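Side-chain contacts in glucanase (Clostridium thermocellum, PDB 5GXX), which probably hydrolyses internal beta-1,4-glucosidic bonds of cellulose as a family 9 endoglucanase of the cellulosome: residues A[253-256]-A[257-260]; A[313-316]-A[317-321]; A[324-327]-A[328-332]. The protein carries 1 engineered substitution. All coordinates share one frame; numbering follows the deposited sequence. Where two conformers were deposited one is given.

Contact 1 (A[253-256]-A[257-260]); sequences MILL and ARAT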
loop_
_atom_site.group_PDB
_atom_site.type_symbol
_atom_site.label_atom_id
_atom_site.label_comp_id
_atom_site.label_asym_id
_atom_site.label_seq_id
_atom_site.Cartn_x
_atom_site.Cartn_y
_atom_site.Cartn_z
ATOM N N MET A 253 -5.220 25.878 53.734
ATOM C CA MET A 253 -5.709 26.978 54.564
ATOM C C MET A 253 -6.804 26.496 55.526
ATOM O O MET A 253 -6.853 26.896 56.700
ATOM C CB MET A 253 -6.204 28.148 53.703
ATOM C CG MET A 253 -5.124 28.833 52.834
ATOM S SD MET A 253 -3.782 29.655 53.752
ATOM C CE MET A 253 -4.540 31.245 54.073
ATOM N N ILE A 254 -7.660 25.603 55.035
ATOM C CA ILE A 254 -8.694 24.993 55.857
ATOM C C ILE A 254 -8.075 24.178 56.990
ATOM O O ILE A 254 -8.494 24.310 58.139
ATOM C CB ILE A 254 -9.698 24.190 54.996
ATOM C CG1 ILE A 254 -10.596 25.175 54.234
ATOM C CG2 ILE A 254 -10.521 23.219 55.842
ATOM C CD1 ILE A 254 -11.383 24.521 53.114
ATOM N N LEU A 255 -7.069 23.370 56.661
ATOM C CA LEU A 255 -6.369 22.586 57.666
ATOM C C LEU A 255 -5.680 23.489 58.681
ATOM O O LEU A 255 -5.665 23.171 59.867
ATOM C CB LEU A 255 -5.345 21.648 57.009
ATOM C CG LEU A 255 -5.909 20.549 56.109
ATOM C CD1 LEU A 255 -4.770 19.880 55.342
ATOM C CD2 LEU A 255 -6.745 19.529 56.885
ATOM N N LEU A 256 -5.115 24.610 58.239
ATOM C CA LEU A 256 -4.418 25.529 59.142
ATOM C C LEU A 256 -5.349 26.379 60.006
ATOM O O LEU A 256 -4.966 26.808 61.098
ATOM C CB LEU A 256 -3.481 26.445 58.359
ATOM C CG LEU A 256 -2.157 25.852 57.863
ATOM C CD1 LEU A 256 -1.336 26.993 57.287
ATOM C CD2 LEU A 256 -1.378 25.202 59.012
ATOM N N ALA A 257 -6.564 26.627 59.510
ATOM C CA ALA A 257 -7.624 27.233 60.314
ATOM C C ALA A 257 -7.959 26.317 61.481
ATOM O O ALA A 257 -8.033 26.773 62.624
ATOM C CB ALA A 257 -8.874 27.479 59.470
ATOM N N ARG A 258 -8.157 25.033 61.194
ATOM C CA ARG A 258 -8.420 24.072 62.263
ATOM C C ARG A 258 -7.230 23.942 63.224
ATOM O O ARG A 258 -7.414 23.956 64.447
ATOM C CB ARG A 258 -8.895 22.732 61.696
ATOM C CG ARG A 258 -9.309 21.701 62.731
ATOM C CD ARG A 258 -10.009 20.528 62.073
ATOM N NE ARG A 258 -9.084 19.793 61.206
ATOM C CZ ARG A 258 -9.431 18.805 60.390
ATOM N NH1 ARG A 258 -10.687 18.403 60.314
ATOM N NH2 ARG A 258 -8.499 18.208 59.661
ATOM N N ALA A 259 -6.013 23.880 62.689
ATOM C CA ALA A 259 -4.825 23.632 63.517
ATOM C C ALA A 259 -4.362 24.778 64.419
ATOM O O ALA A 259 -3.980 24.528 65.564
ATOM C CB ALA A 259 -3.661 23.123 62.670
ATOM N N THR A 260 -4.369 26.010 63.916
ATOM C CA THR A 260 -3.910 27.162 64.694
ATOM C C THR A 260 -5.071 27.955 65.286
ATOM O O THR A 260 -4.887 28.705 66.249
ATOM C CB THR A 260 -3.056 28.143 63.862
ATOM O OG1 THR A 260 -3.890 28.807 62.901
ATOM C CG2 THR A 260 -1.902 27.421 63.159
HETATM O O HOH W 1 -6.342 20.509 60.653
#
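Arg258 and Leu255 lie side by side in the last two turns of helix 249-260, Leu255 buried and Arg258 exposed. Arg258 starts with CB against the helix backbone, 3.7 Å from Leu255 O. Its CG stands anti to the backbone N (chi1 -175°), and the chain turns about the CG-CD bond (chi3 66°). This turn brings the guanidinium back alongside Leu255. CD packs on Ser318 and NH1 lies by Val314, both of helix 301-318. A water accepts from Arg258 NE at 2.9 Å, lying in the guanidinium plane at its edge. The same water donates to Leu255 O, also at 2.9 Å. At the tip, Arg258 NH2 comes 3.5 Å from Leu255 CD2 in an oblique approach. That nitrogen also forms a salt bridge with Glu74 of helix 58-75.

Thr260 closes the helix. Its OG1 donates to Leu256 O at 2.9 Å, and its own backbone N donates to the same oxygen at 3.0 Å. The two donors come from opposite faces of the carbonyl plane. Thr260 OG1 is also hydrogen-bonded to Lys262 N, at the turn into helix 263-276.

Leu255 O thus takes a water and Leu256 O a hydroxyl, while the arginine charge is probably balanced by Glu74.

Contact 2 (A[313-316]-A[317-321]); sequences FVYA and DSIND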
loop_
_atom_site.group_PDB
_atom_site.type_symbol
_atom_site.label_atom_id
_atom_site.label_comp_id
_atom_site.label_asym_id
_atom_site.label_seq_id
_atom_site.Cartn_x
_atom_site.Cartn_y
_atom_site.Cartn_z
ATOM N N PHE A 313 -17.451 20.405 53.339
ATOM C CA PHE A 313 -17.855 19.511 54.425
ATOM C C PHE A 313 -16.828 19.572 55.562
ATOM O O PHE A 313 -17.198 19.665 56.736
ATOM C CB PHE A 313 -17.973 18.051 53.954
ATOM C CG PHE A 313 -19.236 17.699 53.194
ATOM C CD1 PHE A 313 -20.512 18.060 53.628
ATOM C CD2 PHE A 313 -19.138 16.905 52.059
ATOM C CE1 PHE A 313 -21.650 17.691 52.915
ATOM C CE2 PHE A 313 -20.267 16.482 51.352
ATOM C CZ PHE A 313 -21.534 16.875 51.779
ATOM N N VAL A 314 -15.542 19.469 55.228
ATOM C CA VAL A 314 -14.494 19.457 56.249
ATOM C C VAL A 314 -14.512 20.769 57.035
ATOM O O VAL A 314 -14.436 20.774 58.265
ATOM C CB VAL A 314 -13.097 19.172 55.648
ATOM C CG1 VAL A 314 -12.003 19.384 56.709
ATOM C CG2 VAL A 314 -12.991 17.756 55.099
ATOM N N TYR A 315 -14.664 21.887 56.333
ATOM C CA TYR A 315 -14.678 23.178 56.991
ATOM C C TYR A 315 -15.930 23.333 57.859
ATOM O O TYR A 315 -15.840 23.721 59.026
ATOM C CB TYR A 315 -14.537 24.332 55.996
ATOM C CG TYR A 315 -14.382 25.638 56.747
ATOM C CD1 TYR A 315 -13.232 25.888 57.519
ATOM C CD2 TYR A 315 -15.391 26.610 56.717
ATOM C CE1 TYR A 315 -13.101 27.048 58.255
ATOM C CE2 TYR A 315 -15.254 27.797 57.443
ATOM C CZ TYR A 315 -14.106 28.005 58.197
ATOM O OH TYR A 315 -13.939 29.164 58.922
ATOM N N ALA A 316 -17.091 23.005 57.309
ATOM C CA ALA A 316 -18.330 23.090 58.080
ATOM C C ALA A 316 -18.264 22.237 59.343
ATOM O O ALA A 316 -18.709 22.654 60.406
ATOM C CB ALA A 316 -19.519 22.673 57.227
ATOM N N ASP A 317 -17.713 21.035 59.233
ATOM C CA ASP A 317 -17.608 20.155 60.393
ATOM C C ASP A 317 -16.643 20.665 61.454
ATOM O O ASP A 317 -16.699 20.208 62.604
ATOM C CB ASP A 317 -17.164 18.764 59.949
ATOM C CG ASP A 317 -18.289 17.964 59.335
ATOM O OD1 ASP A 317 -19.466 18.349 59.523
ATOM O OD2 ASP A 317 -17.996 16.949 58.672
ATOM N N SER A 318 -15.771 21.597 61.078
ATOM C CA SER A 318 -14.709 22.065 61.972
ATOM C C SER A 318 -15.054 23.372 62.682
ATOM O O SER A 318 -14.268 23.856 63.499
ATOM C CB SER A 318 -13.403 22.257 61.201
ATOM O OG SER A 318 -13.449 23.451 60.442
ATOM N N ILE A 319 -16.208 23.943 62.349
ATOM C CA ILE A 319 -16.657 25.203 62.931
ATOM C C ILE A 319 -17.982 25.033 63.663
ATOM O O ILE A 319 -18.661 24.018 63.510
ATOM C CB ILE A 319 -16.799 26.328 61.873
ATOM C CG1 ILE A 319 -17.904 26.026 60.849
ATOM C CG2 ILE A 319 -15.459 26.600 61.200
ATOM C CD1 ILE A 319 -18.216 27.165 59.904
ATOM N N ASN A 320 -18.355 26.057 64.425
ATOM C CA ASN A 320 -19.568 26.022 65.239
ATOM C C ASN A 320 -20.733 26.894 64.785
ATOM O O ASN A 320 -21.872 26.613 65.148
ATOM C CB ASN A 320 -19.236 26.362 66.696
ATOM C CG ASN A 320 -18.403 25.291 67.368
ATOM O OD1 ASN A 320 -18.564 24.096 67.106
ATOM N ND2 ASN A 320 -17.504 25.715 68.250
ATOM N N ASP A 321 -20.464 27.936 64.002
ATOM C CA ASP A 321 -21.521 28.849 63.581
ATOM C C ASP A 321 -22.603 28.123 62.789
ATOM O O ASP A 321 -22.333 27.569 61.725
ATOM C CB ASP A 321 -20.986 30.011 62.745
ATOM C CG ASP A 321 -22.049 31.073 62.512
ATOM O OD1 ASP A 321 -22.438 31.748 63.489
ATOM O OD2 ASP A 321 -22.537 31.222 61.376
#
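Tyr315 and Ile319 pack together where helix 301-318 ends, within the helical family 9 catalytic domain, an (alpha/alpha)6 barrel. The tight part is a CH-pi contact. Ile319 CG2 sits over one face of the Tyr315 ring, offset toward the rim and 3.6 Å from Tyr315 CZ. The two side chains cross at about a right angle. Ile319 CD1 adds a touch on Tyr315 CE2 at 3.9 Å. The phenol OH is hydrogen-bonded to His266 and Gln270 of helix 263-276, which fixes the far end of the ring.

The looser part is the polar end of the helix, where Asp317 is exposed. Its carboxylate is nonetheless engaged: OD2 forms a salt bridge with Arg424 and a hydrogen bond with Tyr75. Beyond it the helix loosens, and Ile319 N reaches Ala316 O only weakly, at 3.4 Å.

Ser318, partly exposed, lies beside the Tyr315 ring. It has two conformers. In the one described, OG lies between the backbone N and the carbonyl carbon (chi1 77°) and donates to Tyr315 O at 2.8 Å, a bond that need not hold in the other. Ser318 N donates to Tyr315 O at 3.0 Å, from well above the carbonyl plane.

Contact 3 (A[324-327]-A[328-332]); sequences LKQK and YYNFA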
loop_
_atom_site.group_PDB
_atom_site.type_symbol
_atom_site.label_atom_id
_atom_site.label_comp_id
_atom_site.label_asym_id
_atom_site.label_seq_id
_atom_site.Cartn_x
_atom_site.Cartn_y
_atom_site.Cartn_z
ATOM N N LEU A 324 -23.172 29.441 58.992
ATOM C CA LEU A 324 -22.063 29.029 58.127
ATOM C C LEU A 324 -22.063 27.523 57.877
ATOM O O LEU A 324 -21.885 27.085 56.739
ATOM C CB LEU A 324 -20.702 29.485 58.674
ATOM C CG LEU A 324 -20.354 30.983 58.720
ATOM C CD1 LEU A 324 -19.035 31.201 59.457
ATOM C CD2 LEU A 324 -20.295 31.647 57.345
ATOM N N LYS A 325 -22.270 26.733 58.927
ATOM C CA LYS A 325 -22.328 25.283 58.776
ATOM C C LYS A 325 -23.396 24.858 57.775
ATOM O O LYS A 325 -23.135 24.035 56.896
ATOM C CB LYS A 325 -22.582 24.587 60.118
ATOM C CG LYS A 325 -21.371 24.520 61.008
ATOM C CD LYS A 325 -21.758 24.144 62.441
ATOM C CE LYS A 325 -21.832 22.642 62.628
ATOM N NZ LYS A 325 -20.514 21.941 62.651
ATOM N N GLN A 326 -24.599 25.413 57.900
ATOM C CA GLN A 326 -25.710 25.075 57.007
ATOM C C GLN A 326 -25.432 25.512 55.568
ATOM O O GLN A 326 -25.667 24.757 54.612
ATOM C CB GLN A 326 -26.984 25.749 57.509
ATOM C CG GLN A 326 -28.216 25.462 56.674
ATOM C CD GLN A 326 -29.449 26.085 57.285
ATOM O OE1 GLN A 326 -29.840 27.198 56.933
ATOM N NE2 GLN A 326 -30.057 25.374 58.227
ATOM N N LYS A 327 -24.918 26.726 55.420
ATOM C CA LYS A 327 -24.611 27.237 54.084
ATOM C C LYS A 327 -23.559 26.356 53.399
ATOM O O LYS A 327 -23.706 26.011 52.232
ATOM C CB LYS A 327 -24.147 28.693 54.148
ATOM C CG LYS A 327 -23.565 29.241 52.850
ATOM C CD LYS A 327 -23.246 30.732 52.883
ATOM C CE LYS A 327 -22.123 31.032 53.855
ATOM N NZ LYS A 327 -21.764 32.484 53.759
ATOM N N TYR A 328 -22.493 25.997 54.110
ATOM C CA TYR A 328 -21.458 25.202 53.447
ATOM C C TYR A 328 -21.841 23.749 53.224
ATOM O O TYR A 328 -21.498 23.185 52.183
ATOM C CB TYR A 328 -20.119 25.316 54.182
ATOM C CG TYR A 328 -19.597 26.729 54.245
ATOM C CD1 TYR A 328 -19.718 27.607 53.177
ATOM C CD2 TYR A 328 -18.956 27.187 55.392
ATOM C CE1 TYR A 328 -19.244 28.900 53.240
ATOM C CE2 TYR A 328 -18.477 28.471 55.465
ATOM C CZ TYR A 328 -18.626 29.331 54.404
ATOM O OH TYR A 328 -18.134 30.614 54.517
ATOM N N TYR A 329 -22.543 23.151 54.190
ATOM C CA TYR A 329 -23.077 21.797 54.033
ATOM C C TYR A 329 -24.040 21.724 52.843
ATOM O O TYR A 329 -23.954 20.796 52.042
ATOM C CB TYR A 329 -23.814 21.346 55.305
ATOM C CG TYR A 329 -24.405 19.954 55.216
ATOM C CD1 TYR A 329 -25.678 19.733 54.671
ATOM C CD2 TYR A 329 -23.689 18.842 55.660
ATOM C CE1 TYR A 329 -26.228 18.461 54.574
ATOM C CE2 TYR A 329 -24.240 17.566 55.570
ATOM C CZ TYR A 329 -25.507 17.384 55.029
ATOM O OH TYR A 329 -26.043 16.124 54.940
ATOM N N ASN A 330 -24.957 22.682 52.726
ATOM C CA ASN A 330 -25.965 22.604 51.661
ATOM C C ASN A 330 -25.298 22.728 50.290
ATOM O O ASN A 330 -25.656 22.015 49.338
ATOM C CB ASN A 330 -26.986 23.733 51.834
ATOM C CG ASN A 330 -28.004 23.461 52.932
ATOM O OD1 ASN A 330 -28.104 22.347 53.450
ATOM N ND2 ASN A 330 -28.786 24.493 53.268
ATOM N N PHE A 331 -24.325 23.642 50.223
ATOM C CA PHE A 331 -23.517 23.741 48.998
ATOM C C PHE A 331 -22.876 22.401 48.637
ATOM O O PHE A 331 -22.996 21.927 47.497
ATOM C CB PHE A 331 -22.431 24.822 49.122
ATOM C CG PHE A 331 -21.311 24.643 48.132
ATOM C CD1 PHE A 331 -21.496 24.969 46.793
ATOM C CD2 PHE A 331 -20.086 24.108 48.542
ATOM C CE1 PHE A 331 -20.483 24.747 45.875
ATOM C CE2 PHE A 331 -19.078 23.872 47.618
ATOM C CZ PHE A 331 -19.263 24.226 46.287
ATOM N N ALA A 332 -22.175 21.803 49.595
ATOM C CA ALA A 332 -21.443 20.568 49.327
ATOM C C ALA A 332 -22.396 19.456 48.872
ATOM O O ALA A 332 -22.162 18.816 47.846
ATOM C CB ALA A 332 -20.674 20.172 50.595
#
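The Tyr328 ring is flanked by Leu324 and Lys327, each lying side by side with it and pointing the same way. Leu324 CD2 lies 3.7 Å from Tyr328 OH, and Leu324 CB lies 4.0 Å from Tyr328 CE2. On the Lys327 side, CE comes 3.6 Å from Tyr328 CE1 in an oblique approach. Lys327 leaves the helix with CG anti to the backbone N (chi1 169°). A bend at chi3 (66°) then carries its methylene chain along the tyrosine. Its aliphatic part packs on the aromatic group, while the ammonium travels on to the phenol end.

Both polar tips share one partner. Asp274 OD1 forms a salt bridge with Lys327 NZ and a hydrogen bond with Tyr328 OH. The shared carboxylate oxygen ties the two ends together and probably offsets the lysine charge.

Gln326 and Asn330 form a second pair, on the exposed side. They lie side by side with their amide planes only 11° apart. The touch is between Gln326 CG and Asn330 ND2, at 3.6 Å, so it is a methylene against an amide.

Tyr328 N donates to Leu324 O at 2.9 Å, and Asn330 N donates to Gln326 O at the same distance. The i to i+4 spacing sets Leu324 beside Tyr328 and Gln326 beside Asn330; Lys327, the neighbour of Tyr328 in sequence, reaches the ring through its bent chain. At the start of the helix, Asp321 OD2 caps Leu324 N.

Around this first shell stand three other helices. Tyr328 packs on Gln270 and Leu273 of helix 263-276. Phe331 and Ala332 face helix 301-318, with Phe331 also on Trp276. Tyr329 leans on Arg424 and Leu425 of helix 412-429, and its hydroxyl is hydrogen-bonded to Glu428 and Tyr429.

How the contacts relate
The three contacts follow one another along the chain within the family 9 catalytic region, on helices 249-260, 301-318 and 322-340. Contact 2 lies between the others: its centre is about 11 Å from that of contact 1 and about 9 Å from that of contact 3. Contacts 1 and 3 are about 18 Å apart between centres and do not touch. Contact 1 meets contact 2 by packing, as with Ile254 on Tyr315. Contacts 2 and 3 are joined by Lys325 NZ, which probably forms hydrogen bonds to Ala316 O and Ile319 O, and by Phe313 against Tyr329. Helix 263-276 packs against all three contacts, so together they tie neighbouring helices of the catalytic domain.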